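Local coordinates for protein putative glucarate dehydratase (Pseudomonas fluorescens, PDB 4IT1) that probably catalyses the magnesium-dependent removal of water from D-glucarate to give 5-dehydro-4-deoxy-D-glucarate, at residues Y267-P272 with A289-V294; V150-L155 with P400-E405; L170-A175 with Q194-Q199. One frame throughout, in Å; residues are numbered along the deposited sequence.

Contact 1. Residues Y267-P272 with A289-V294; sequences YEDPTP and ATNMVV. With MG (magnesium ion), chain E.
Glu-268 and Asn-291 reach the same magnesium ion from the C-terminal ends of neighbouring parallel strands, Glu-268 as the last strand residue and Asn-291 just beyond its strand, the carboxylate turned 80° against the amide plane. Glu-268 binds through OE2 alone, at 2.1 Å from the metal, and Asn-291 through OD1 at 2.2 Å. Glu-268 OE2 and Asn-291 OD1 stand 2.7 Å apart. Glu-268 gets there with CG anti to the backbone N (chi1 -174°) and an extended chain. The amide of Asn-291 is oriented by a second tie, its ND2 donating to water 2 of the metal shell. Asp-243 and three waters complete the six ligands. One residue on, Asp-269 is in this structure a second-shell residue, not bound to the metal: its OD2 accepts from water 1 and, on the syn side, from Asn-291 N at 2.9 Å. Asp-269 OD1 takes a very short bond of 2.5 Å from Thr-290 OG1, a hydroxyl that in turn accepts from Met-292 N (an ST turn) and from Val-293 N (an ST motif). With an alanine in place of Asp-269, the Thr-290 hydroxyl, Asn-291 N and water 1 would probably all lose their acceptor, leaving the metal-binding turn less firmly set. Backbone bonds from Ala-289 N to Tyr-267 O (2.8 Å) and from Asp-269 N to Ala-289 O (2.7 Å) fix the strand pairing. These strands belong to a beta-alpha-beta unit of the barrel: helix 274-284 links them and packs on Asp-269 and Pro-270, helix 250-260 covers Tyr-267, and strand 311-314 lies against Ala-289 and Asn-291.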
loop_
_atom_site.group_PDB
_atom_site.type_symbol
_atom_site.label_atom_id
_atom_site.label_comp_id
_atom_site.label_asym_id
_atom_site.label_seq_id
_atom_site.Cartn_x
_atom_site.Cartn_y
_atom_site.Cartn_z
ATOM N N TYR A 267 25.869 7.019 0.111
ATOM C CA TYR A 267 26.599 5.770 -0.101
ATOM C C TYR A 267 25.596 4.622 -0.122
ATOM O O TYR A 267 24.864 4.412 0.854
ATOM C CB TYR A 267 27.572 5.517 1.044
ATOM C CG TYR A 267 28.688 6.526 1.233
ATOM C CD1 TYR A 267 28.430 7.817 1.704
ATOM C CD2 TYR A 267 30.015 6.165 0.998
ATOM C CE1 TYR A 267 29.463 8.729 1.893
ATOM C CE2 TYR A 267 31.055 7.064 1.193
ATOM C CZ TYR A 267 30.777 8.343 1.636
ATOM O OH TYR A 267 31.814 9.230 1.822
ATOM N N GLU A 268 25.526 3.889 -1.221
ATOM C CA GLU A 268 24.686 2.703 -1.330
ATOM C C GLU A 268 25.446 1.442 -0.936
ATOM O O GLU A 268 26.420 1.139 -1.535
ATOM C CB GLU A 268 24.161 2.549 -2.753
ATOM C CG GLU A 268 23.149 1.426 -2.934
ATOM C CD GLU A 268 22.957 0.963 -4.363
ATOM O OE1 GLU A 268 23.154 1.737 -5.292
ATOM O OE2 GLU A 268 22.588 -0.191 -4.574
ATOM N N ASP A 269 24.993 0.725 0.079
ATOM C CA ASP A 269 25.614 -0.560 0.488
ATOM C C ASP A 269 27.140 -0.532 0.470
ATOM O O ASP A 269 27.761 -1.303 -0.257
ATOM C CB ASP A 269 25.143 -1.710 -0.417
ATOM C CG ASP A 269 23.669 -1.968 -0.298
ATOM O OD1 ASP A 269 23.180 -2.043 0.847
ATOM O OD2 ASP A 269 22.993 -2.083 -1.345
ATOM N N PRO A 270 27.759 0.373 1.240
ATOM C CA PRO A 270 29.219 0.301 1.227
ATOM C C PRO A 270 29.776 -0.911 1.986
ATOM O O PRO A 270 30.878 -1.365 1.689
ATOM C CB PRO A 270 29.642 1.603 1.911
ATOM C CG PRO A 270 28.461 2.025 2.718
ATOM C CD PRO A 270 27.261 1.560 1.955
ATOM N N THR A 271 29.012 -1.410 2.956
ATOM C CA THR A 271 29.470 -2.441 3.888
ATOM C C THR A 271 28.356 -3.484 4.104
ATOM O O THR A 271 27.179 -3.131 4.113
ATOM C CB THR A 271 29.969 -1.790 5.198
ATOM O OG1 THR A 271 30.850 -2.679 5.892
ATOM C CG2 THR A 271 28.831 -1.372 6.101
ATOM N N PRO A 272 28.709 -4.778 4.249
ATOM C CA PRO A 272 27.627 -5.773 4.207
ATOM C C PRO A 272 26.820 -5.910 5.508
ATOM O O PRO A 272 27.322 -5.592 6.587
ATOM C CB PRO A 272 28.363 -7.070 3.875
ATOM C CG PRO A 272 29.732 -6.883 4.451
ATOM C CD PRO A 272 30.024 -5.400 4.495
ATOM N N ALA A 289 22.160 4.098 1.682
ATOM C CA ALA A 289 21.114 3.544 0.840
ATOM C C ALA A 289 21.390 2.059 0.659
ATOM O O ALA A 289 22.531 1.614 0.835
ATOM C CB ALA A 289 21.109 4.239 -0.515
ATOM N N THR A 290 20.358 1.297 0.297
ATOM C CA THR A 290 20.530 -0.133 0.067
ATOM C C THR A 290 19.613 -0.695 -1.009
ATOM O O THR A 290 18.488 -0.246 -1.186
ATOM C CB THR A 290 20.295 -0.956 1.363
ATOM O OG1 THR A 290 20.755 -2.304 1.168
ATOM C CG2 THR A 290 18.823 -0.993 1.735
ATOM N N ASN A 291 20.111 -1.692 -1.725
ATOM C CA ASN A 291 19.226 -2.677 -2.332
ATOM C C ASN A 291 19.747 -4.104 -2.095
ATOM O O ASN A 291 19.617 -4.993 -2.939
ATOM C CB ASN A 291 18.879 -2.343 -3.796
ATOM C CG ASN A 291 20.079 -2.307 -4.723
ATOM O OD1 ASN A 291 21.227 -2.529 -4.332
ATOM N ND2 ASN A 291 19.805 -2.024 -5.990
ATOM N N MET A 292 20.332 -4.294 -0.915
ATOM C CA MET A 292 20.925 -5.574 -0.516
ATOM C C MET A 292 20.403 -6.038 0.829
ATOM O O MET A 292 20.019 -7.197 0.969
ATOM C CB MET A 292 22.450 -5.494 -0.484
ATOM C CG MET A 292 23.082 -5.595 -1.868
ATOM S SD MET A 292 24.864 -5.349 -1.874
ATOM C CE MET A 292 25.445 -6.972 -1.360
ATOM N N VAL A 293 20.376 -5.135 1.809
ATOM C CA VAL A 293 19.924 -5.501 3.147
ATOM C C VAL A 293 18.436 -5.237 3.392
ATOM O O VAL A 293 17.873 -5.700 4.382
ATOM C CB VAL A 293 20.808 -4.901 4.249
ATOM C CG1 VAL A 293 22.240 -5.374 4.072
ATOM C CG2 VAL A 293 20.731 -3.374 4.249
ATOM N N VAL A 294 17.796 -4.498 2.491
ATOM C CA VAL A 294 16.348 -4.323 2.547
ATOM C C VAL A 294 15.813 -4.594 1.149
ATOM O O VAL A 294 15.799 -3.702 0.292
ATOM C CB VAL A 294 15.929 -2.914 3.057
ATOM C CG1 VAL A 294 14.420 -2.741 3.005
ATOM C CG2 VAL A 294 16.411 -2.685 4.476
HETATM MG MG MG E . 23.008 -2.028 -5.495
HETATM O O HOH W 1 24.000 -2.478 -3.629
HETATM O O HOH W 2 22.150 -1.785 -7.395
HETATM O O HOH W 3 23.316 -3.990 -5.983
#

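Contact 2. Residues V150-L155 with P400-E405; sequences VPLVDL and PGLGLE
The peptide plane between Gly-401 and Leu-402 has one face covered by Leu-152. Leu-152 CB stands over Gly-401 C at 3.9 Å. On the same face, Leu-152 N donates to Gly-401 O at 3.1 Å from 42° above the carbonyl plane. The amide of that same peptide, Leu-402 N, is hydrogen-bonded to Asp-142 OD1. The carbonyl of Val-150 is also met out of its plane, Gly-401 N donating to Val-150 O at 3.0 Å with a tilt of 34°, and Pro-400 CA adds a CH...O contact to the same oxygen. Pro-151, which has no N-H to offer, sits between these two backbone bonds, so the single bridge it makes with Gly-401 rests on its flanking residues. Gly-401 also occupies the second position of a type II' turn from Pro-400 to Gly-403, closed by a bond from Gly-403 N to Pro-400 O; its positive phi suits a glycine. Past the bridge, Leu-152 and Leu-402 lie side by side and point the same way, touching through Leu-152 CD1 and Leu-402 CD2 at 3.8 Å. Phe-93 of the second subunit packs on Val-150, placing the contact beside the dimer interface. The contact is a structural join, made chiefly by backbone hydrogen bonds, away from the annotated sites. It ties the loop after helix 128-148 to the loop between strand 393-395 and helix 408-421, and Arg-398 adds a salt bridge with Asp-154. Helix 128-148 meets Leu-152 through Leu-141, and helix 348-360 meets Leu-152 through His-356 and Leu-402 through Met-352.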
loop_
_atom_site.group_PDB
_atom_site.type_symbol
_atom_site.label_atom_id
_atom_site.label_comp_id
_atom_site.label_asym_id
_atom_site.label_seq_id
_atom_site.Cartn_x
_atom_site.Cartn_y
_atom_site.Cartn_z
ATOM N N VAL A 150 -6.359 4.294 -20.838
ATOM C CA VAL A 150 -5.624 5.220 -19.970
ATOM C C VAL A 150 -4.183 4.753 -19.763
ATOM O O VAL A 150 -3.916 3.556 -19.841
ATOM C CB VAL A 150 -6.318 5.386 -18.598
ATOM C CG1 VAL A 150 -7.681 6.046 -18.764
ATOM C CG2 VAL A 150 -6.448 4.050 -17.876
ATOM N N PRO A 151 -3.245 5.694 -19.515
ATOM C CA PRO A 151 -1.879 5.258 -19.195
ATOM C C PRO A 151 -1.857 4.473 -17.887
ATOM O O PRO A 151 -2.755 4.641 -17.053
ATOM C CB PRO A 151 -1.093 6.571 -19.072
ATOM C CG PRO A 151 -2.117 7.638 -18.890
ATOM C CD PRO A 151 -3.355 7.159 -19.591
ATOM N N LEU A 152 -0.861 3.606 -17.721
ATOM C CA LEU A 152 -0.855 2.666 -16.596
ATOM C C LEU A 152 -0.932 3.420 -15.269
ATOM O O LEU A 152 -1.732 3.079 -14.401
ATOM C CB LEU A 152 0.378 1.749 -16.644
ATOM C CG LEU A 152 0.302 0.385 -15.941
ATOM C CD1 LEU A 152 1.392 -0.535 -16.465
ATOM C CD2 LEU A 152 0.398 0.494 -14.427
ATOM N N VAL A 153 -0.121 4.469 -15.155
ATOM C CA VAL A 153 -0.054 5.314 -13.964
ATOM C C VAL A 153 -1.431 5.706 -13.380
ATOM O O VAL A 153 -1.566 5.863 -12.161
ATOM C CB VAL A 153 0.839 6.544 -14.234
ATOM C CG1 VAL A 153 0.216 7.469 -15.280
ATOM C CG2 VAL A 153 1.155 7.283 -12.944
ATOM N N ASP A 154 -2.443 5.825 -14.245
ATOM C CA ASP A 154 -3.798 6.204 -13.825
ATOM C C ASP A 154 -4.486 5.126 -12.994
ATOM O O ASP A 154 -5.331 5.432 -12.139
ATOM C CB ASP A 154 -4.661 6.600 -15.035
ATOM C CG ASP A 154 -4.280 7.972 -15.620
ATOM O OD1 ASP A 154 -3.420 8.677 -15.041
ATOM O OD2 ASP A 154 -4.850 8.349 -16.667
ATOM N N LEU A 155 -4.124 3.868 -13.246
ATOM C CA LEU A 155 -4.572 2.742 -12.426
ATOM C C LEU A 155 -4.003 2.832 -11.020
ATOM O O LEU A 155 -4.598 2.334 -10.066
ATOM C CB LEU A 155 -4.132 1.418 -13.048
ATOM C CG LEU A 155 -4.866 0.939 -14.294
ATOM C CD1 LEU A 155 -3.962 0.012 -15.082
ATOM C CD2 LEU A 155 -6.168 0.247 -13.919
ATOM N N PRO A 400 -1.970 4.490 -23.983
ATOM C CA PRO A 400 -2.588 3.438 -23.161
ATOM C C PRO A 400 -1.558 2.475 -22.560
ATOM O O PRO A 400 -0.588 2.092 -23.227
ATOM C CB PRO A 400 -3.500 2.693 -24.147
ATOM C CG PRO A 400 -3.653 3.600 -25.318
ATOM C CD PRO A 400 -2.382 4.388 -25.396
ATOM N N GLY A 401 -1.773 2.102 -21.300
ATOM C CA GLY A 401 -0.848 1.239 -20.568
ATOM C C GLY A 401 0.569 1.768 -20.535
ATOM O O GLY A 401 0.803 2.935 -20.211
ATOM N N LEU A 402 1.514 0.902 -20.887
ATOM C CA LEU A 402 2.922 1.278 -20.979
ATOM C C LEU A 402 3.216 2.097 -22.239
ATOM O O LEU A 402 4.276 2.725 -22.342
ATOM C CB LEU A 402 3.815 0.029 -20.943
ATOM C CG LEU A 402 3.850 -0.809 -19.659
ATOM C CD1 LEU A 402 4.506 -2.153 -19.924
ATOM C CD2 LEU A 402 4.566 -0.076 -18.533
ATOM N N GLY A 403 2.280 2.080 -23.191
ATOM C CA GLY A 403 2.448 2.764 -24.476
ATOM C C GLY A 403 3.563 2.163 -25.314
ATOM O O GLY A 403 4.363 2.885 -25.916
ATOM N N LEU A 404 3.618 0.834 -25.343
ATOM C CA LEU A 404 4.674 0.118 -26.042
ATOM C C LEU A 404 4.122 -1.071 -26.829
ATOM O O LEU A 404 3.143 -1.712 -26.417
ATOM C CB LEU A 404 5.734 -0.367 -25.049
ATOM C CG LEU A 404 6.586 0.618 -24.244
ATOM C CD1 LEU A 404 7.411 -0.159 -23.230
ATOM C CD2 LEU A 404 7.488 1.463 -25.133
ATOM N N GLU A 405 4.759 -1.360 -27.963
ATOM C CA GLU A 405 4.354 -2.488 -28.804
ATOM C C GLU A 405 5.529 -3.400 -29.161
ATOM O O GLU A 405 6.615 -2.925 -29.508
ATOM C CB GLU A 405 3.621 -1.996 -30.061
ATOM C CG GLU A 405 2.175 -1.585 -29.792
ATOM C CD GLU A 405 1.490 -0.932 -30.980
ATOM O OE1 GLU A 405 2.147 -0.691 -32.014
ATOM O OE2 GLU A 405 0.277 -0.654 -30.872
#

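Contact 3. Residues L170-A175 with Q194-Q199; sequences LFFKYA and QQIVAQ
Gln-199 carries its amide out to Phe-171 on a stretched chain, CG anti to the backbone N (chi1 -175°) and the next bond also close to fully extended (chi2 -165°). There the amide meets the backbone of Phe-171 much as a neighbouring strand would. Gln-199 OE1 accepts from Phe-171 N at 3.2 Å, in the carbonyl plane and on a lone pair, while Gln-199 NE2 donates to Phe-171 O at 2.8 Å, nearly along the C=O axis. With both ends of the amide engaged, its flip is fixed, and the backbone of Phe-171 gains two buried hydrogen bonds from a helix side chain. Leu-170 CA rests 3.4 Å from the same Gln-199 OE1. Strand 163-170 and helix 193-207 form the first strand-helix pair of the modified TIM barrel of the enolase superfamily, and Gln-199 ties this part of the chain to the helix that follows. One helical turn earlier Ile-196 supplies the apolar half. Its CG2 lies 3.9 Å from Leu-170 CD1, the two side chains crossing obliquely; its CG1 comes within 3.8 Å of Phe-172 CE1, the side chains at about a right angle; and its CD1 abuts Phe-171 O. Leu-231 of helix 221-234 packs on both Leu-170 and Ile-196. The first side-chain bond of Phe-171 points away from the helix, and its ring meets those of Trp-374 and His-371. It comes about 4 Å, side chain to side chain, from Lys-215, the predicted proton acceptor, and equally near a bound tartrate.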
loop_
_atom_site.group_PDB
_atom_site.type_symbol
_atom_site.label_atom_id
_atom_site.label_comp_id
_atom_site.label_asym_id
_atom_site.label_seq_id
_atom_site.Cartn_x
_atom_site.Cartn_y
_atom_site.Cartn_z
ATOM N N LEU A 170 27.594 4.535 -14.036
ATOM C CA LEU A 170 28.959 4.319 -14.498
ATOM C C LEU A 170 29.590 3.028 -13.969
ATOM O O LEU A 170 29.431 2.678 -12.791
ATOM C CB LEU A 170 29.856 5.476 -14.056
ATOM C CG LEU A 170 29.515 6.929 -14.375
ATOM C CD1 LEU A 170 30.709 7.800 -14.002
ATOM C CD2 LEU A 170 29.145 7.094 -15.839
ATOM N N PHE A 171 30.352 2.368 -14.840
ATOM C CA PHE A 171 31.053 1.128 -14.525
ATOM C C PHE A 171 32.508 1.218 -14.933
ATOM O O PHE A 171 32.838 1.849 -15.939
ATOM C CB PHE A 171 30.451 -0.031 -15.311
ATOM C CG PHE A 171 29.125 -0.488 -14.803
ATOM C CD1 PHE A 171 27.955 0.149 -15.198
ATOM C CD2 PHE A 171 29.038 -1.583 -13.946
ATOM C CE1 PHE A 171 26.720 -0.285 -14.739
ATOM C CE2 PHE A 171 27.806 -2.024 -13.485
ATOM C CZ PHE A 171 26.643 -1.373 -13.879
ATOM N N PHE A 172 33.377 0.572 -14.167
ATOM C CA PHE A 172 34.678 0.204 -14.689
ATOM C C PHE A 172 34.458 -0.975 -15.637
ATOM O O PHE A 172 33.536 -1.776 -15.440
ATOM C CB PHE A 172 35.643 -0.148 -13.568
ATOM C CG PHE A 172 35.913 0.995 -12.633
ATOM C CD1 PHE A 172 36.861 1.963 -12.951
ATOM C CD2 PHE A 172 35.212 1.118 -11.437
ATOM C CE1 PHE A 172 37.114 3.029 -12.091
ATOM C CE2 PHE A 172 35.464 2.176 -10.571
ATOM C CZ PHE A 172 36.416 3.135 -10.899
ATOM N N LYS A 173 35.262 -1.043 -16.695
ATOM C CA LYS A 173 35.145 -2.115 -17.678
ATOM C C LYS A 173 36.483 -2.377 -18.357
ATOM O O LYS A 173 37.362 -1.510 -18.362
ATOM C CB LYS A 173 34.045 -1.809 -18.717
ATOM C CG LYS A 173 34.351 -0.667 -19.692
ATOM C CD LYS A 173 33.145 -0.301 -20.555
ATOM C CE LYS A 173 32.846 -1.339 -21.633
ATOM N NZ LYS A 173 33.954 -1.483 -22.625
ATOM N N TYR A 174 36.637 -3.586 -18.897
ATOM C CA TYR A 174 37.754 -3.903 -19.786
ATOM C C TYR A 174 37.381 -3.451 -21.193
ATOM O O TYR A 174 36.198 -3.252 -21.491
ATOM C CB TYR A 174 38.070 -5.411 -19.791
ATOM C CG TYR A 174 38.649 -5.964 -18.500
ATOM C CD1 TYR A 174 39.583 -5.238 -17.753
ATOM C CD2 TYR A 174 38.289 -7.232 -18.044
ATOM C CE1 TYR A 174 40.115 -5.751 -16.576
ATOM C CE2 TYR A 174 38.821 -7.756 -16.871
ATOM C CZ TYR A 174 39.731 -7.012 -16.140
ATOM O OH TYR A 174 40.260 -7.521 -14.975
ATOM N N ALA A 175 38.383 -3.303 -22.054
ATOM C CA ALA A 175 38.160 -2.914 -23.443
ATOM C C ALA A 175 37.299 -3.942 -24.181
ATOM O O ALA A 175 36.450 -3.584 -24.994
ATOM C CB ALA A 175 39.490 -2.716 -24.155
ATOM N N GLN A 194 40.423 9.387 -15.841
ATOM C CA GLN A 194 40.282 9.933 -17.189
ATOM C C GLN A 194 39.227 9.197 -18.020
ATOM O O GLN A 194 38.362 9.824 -18.635
ATOM C CB GLN A 194 41.636 9.903 -17.898
ATOM C CG GLN A 194 41.691 10.690 -19.195
ATOM C CD GLN A 194 43.113 10.945 -19.654
ATOM O OE1 GLN A 194 43.990 11.269 -18.851
ATOM N NE2 GLN A 194 43.348 10.808 -20.954
ATOM N N GLN A 195 39.289 7.870 -18.012
ATOM C CA GLN A 195 38.404 7.041 -18.835
ATOM C C GLN A 195 36.978 7.010 -18.290
ATOM O O GLN A 195 36.017 6.857 -19.053
ATOM C CB GLN A 195 38.957 5.617 -18.936
ATOM C CG GLN A 195 40.314 5.516 -19.613
ATOM C CD GLN A 195 41.089 4.267 -19.223
ATOM O OE1 GLN A 195 41.025 3.800 -18.084
ATOM N NE2 GLN A 195 41.844 3.729 -20.169
ATOM N N ILE A 196 36.855 7.139 -16.970
ATOM C CA ILE A 196 35.546 7.195 -16.307
ATOM C C ILE A 196 34.864 8.544 -16.547
ATOM O O ILE A 196 33.691 8.591 -16.936
ATOM C CB ILE A 196 35.640 6.831 -14.794
ATOM C CG1 ILE A 196 35.440 5.321 -14.593
ATOM C CG2 ILE A 196 34.608 7.578 -13.959
ATOM C CD1 ILE A 196 34.051 4.810 -14.943
ATOM N N VAL A 197 35.616 9.629 -16.335
ATOM C CA VAL A 197 35.149 10.990 -16.632
ATOM C C VAL A 197 34.609 11.047 -18.061
ATOM O O VAL A 197 33.481 11.489 -18.295
ATOM C CB VAL A 197 36.268 12.038 -16.410
ATOM C CG1 VAL A 197 35.937 13.360 -17.093
ATOM C CG2 VAL A 197 36.505 12.259 -14.919
ATOM N N ALA A 198 35.416 10.550 -18.996
ATOM C CA ALA A 198 35.039 10.434 -20.400
ATOM C C ALA A 198 33.776 9.592 -20.603
ATOM O O ALA A 198 32.935 9.928 -21.439
ATOM C CB ALA A 198 36.196 9.856 -21.195
ATOM N N GLN A 199 33.640 8.508 -19.840
ATOM C CA GLN A 199 32.476 7.626 -19.967
ATOM C C GLN A 199 31.191 8.342 -19.532
ATOM O O GLN A 199 30.139 8.204 -20.168
ATOM C CB GLN A 199 32.680 6.330 -19.167
ATOM C CG GLN A 199 31.555 5.313 -19.340
ATOM C CD GLN A 199 31.576 4.207 -18.292
ATOM O OE1 GLN A 199 30.639 4.067 -17.500
ATOM N NE2 GLN A 199 32.642 3.413 -18.287
#

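Overall arrangement
All three contacts are buried, but contact 1 lies deepest, its centre about 14 Å from that of the chain, against about 20 Å for the other two. Contacts 1 and 3 belong to the same barrel, contact 1 between adjacent strands and contact 3 between the chain at the C-terminal side of strand 163-170 and helix 193-207; their centres are about 23 Å apart, and both adjoin the active site. Contact 2 stands opposite contact 1 across the chain's centre, about 32 Å between centres, and closes a long loop that encloses both others. Chemistry follows place: metal and carboxylate at contact 1, an amide gripping backbone plus an apolar patch at contact 3, and mainly backbone bonds at contact 2.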